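Local coordinates for tyrocidine synthetase 3 (Brevibacillus brevis, PDB 2JGP), which probably forms peptide bonds between carrier-bound substrates during assembly of the antibiotic tyrocidine, through a peptidyl carrier and a condensation domain, at residues S9-E12 / A13-A16. Sequence-based numbering, arbitrary orientation.
Sequences SVWE and ARLA
A13 N donates to S9 O over 3.0 Å, and the same i to i+4 pattern recurs from R14 N to V10 O, L15 N to W11 O and A16 N to E12 O, all four bonds being close to straight. They define the first turns of helix 10-23. S9 is its N-cap: S9 OG accepts from E12 N at 3.2 Å, a bond nearly straight at 161°. E12 runs off from this turn with its chain extended, and its carboxylate forms a salt bridge with R8.

The side-chain contact centres on R14. R14 NH1 sits over one face of the W11 indole, 3.4 Å from W11 CZ2. R14 CZ lies 4.6 Å from the centroid of the W11 six-membered ring, 11° off its normal, which identifies a cation-pi contact. The guanidinium stands steeply on the indole, the two planes 70° apart, and presents an edge to it instead of stacking flat. Nearer the backbone, R14 CD is 3.9 Å from the same centroid, a CH-pi contact, so methylene and cation share one ring. V10 flanks the guanidinium: V10 CG2, placed anti to its own backbone N, comes to 3.3 Å from R14 CZ, over the centre of one guanidinium face.

Outside the turn, R14 NE donates a hydrogen bond to G403 O and R14 NH2 forms a salt bridge with D406 OD2, while F86 makes a cation-pi contact with R14 and packs edge-to-face with the W11 ring. R14 thus ties the first helix of the carrier-domain region to the C-terminal end of helix 387-403 and the loop that follows, in the condensation-domain region, with its charge probably balanced by D406 and its orientation constrained by polar bonds, an aromatic face and a methyl group together.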
loop_
_atom_site.group_PDB
_atom_site.type_symbol
_atom_site.label_atom_id
_atom_site.label_comp_id
_atom_site.label_asym_id
_atom_site.label_seq_id
_atom_site.Cartn_x
_atom_site.Cartn_y
_atom_site.Cartn_z
ATOM N N SER A 9 -3.378 -9.048 11.501
ATOM C CA SER A 9 -2.100 -9.264 10.849
ATOM C C SER A 9 -2.256 -10.371 9.841
ATOM O O SER A 9 -3.242 -11.105 9.871
ATOM C CB SER A 9 -1.037 -9.668 11.864
ATOM O OG SER A 9 -1.302 -10.958 12.384
ATOM N N VAL A 10 -1.256 -10.521 8.979
ATOM C CA VAL A 10 -1.290 -11.572 7.963
ATOM C C VAL A 10 -1.378 -12.971 8.588
ATOM O O VAL A 10 -2.150 -13.794 8.118
ATOM C CB VAL A 10 -0.086 -11.449 6.969
ATOM C CG1 VAL A 10 1.249 -11.644 7.696
ATOM C CG2 VAL A 10 -0.225 -12.434 5.831
ATOM N N TRP A 11 -0.620 -13.240 9.651
ATOM C CA TRP A 11 -0.647 -14.575 10.255
ATOM C C TRP A 11 -1.935 -14.832 11.034
ATOM O O TRP A 11 -2.400 -15.956 11.077
ATOM C CB TRP A 11 0.605 -14.852 11.103
ATOM C CG TRP A 11 1.794 -15.113 10.235
ATOM C CD1 TRP A 11 2.901 -14.326 10.099
ATOM C CD2 TRP A 11 1.969 -16.211 9.330
ATOM N NE1 TRP A 11 3.768 -14.877 9.182
ATOM C CE2 TRP A 11 3.218 -16.033 8.692
ATOM C CE3 TRP A 11 1.195 -17.331 8.998
ATOM C CZ2 TRP A 11 3.711 -16.934 7.755
ATOM C CZ3 TRP A 11 1.686 -18.226 8.067
ATOM C CH2 TRP A 11 2.935 -18.025 7.457
ATOM N N GLU A 12 -2.523 -13.796 11.631
ATOM C CA GLU A 12 -3.836 -13.955 12.266
ATOM C C GLU A 12 -4.898 -14.306 11.223
ATOM O O GLU A 12 -5.737 -15.190 11.451
ATOM C CB GLU A 12 -4.225 -12.705 13.055
ATOM C CG GLU A 12 -3.491 -12.587 14.381
ATOM C CD GLU A 12 -3.970 -11.433 15.231
ATOM O OE1 GLU A 12 -3.398 -11.241 16.332
ATOM O OE2 GLU A 12 -4.922 -10.727 14.819
ATOM N N ALA A 13 -4.833 -13.648 10.065
ATOM C CA ALA A 13 -5.752 -13.932 8.958
ATOM C C ALA A 13 -5.568 -15.354 8.422
ATOM O O ALA A 13 -6.535 -16.088 8.275
ATOM C CB ALA A 13 -5.563 -12.919 7.836
ATOM N N ARG A 14 -4.322 -15.740 8.150
ATOM C CA ARG A 14 -4.026 -17.066 7.612
ATOM C C ARG A 14 -4.480 -18.174 8.557
ATOM O O ARG A 14 -5.135 -19.126 8.148
ATOM C CB ARG A 14 -2.526 -17.206 7.328
ATOM C CG ARG A 14 -2.065 -16.395 6.133
ATOM C CD ARG A 14 -0.560 -16.373 6.002
ATOM N NE ARG A 14 -0.174 -15.735 4.746
ATOM C CZ ARG A 14 1.016 -15.190 4.507
ATOM N NH1 ARG A 14 1.975 -15.208 5.425
ATOM N NH2 ARG A 14 1.248 -14.620 3.336
ATOM N N LEU A 15 -4.132 -18.032 9.829
ATOM C CA LEU A 15 -4.494 -19.019 10.834
ATOM C C LEU A 15 -5.999 -19.133 11.013
ATOM O O LEU A 15 -6.533 -20.243 11.053
ATOM C CB LEU A 15 -3.852 -18.681 12.183
ATOM C CG LEU A 15 -2.379 -19.066 12.321
ATOM C CD1 LEU A 15 -1.728 -18.318 13.500
ATOM C CD2 LEU A 15 -2.238 -20.580 12.490
ATOM N N ALA A 16 -6.671 -17.991 11.122
ATOM C CA ALA A 16 -8.112 -17.960 11.358
ATOM C C ALA A 16 -8.847 -18.701 10.257
ATOM O O ALA A 16 -9.773 -19.447 10.530
ATOM C CB ALA A 16 -8.604 -16.528 11.452
#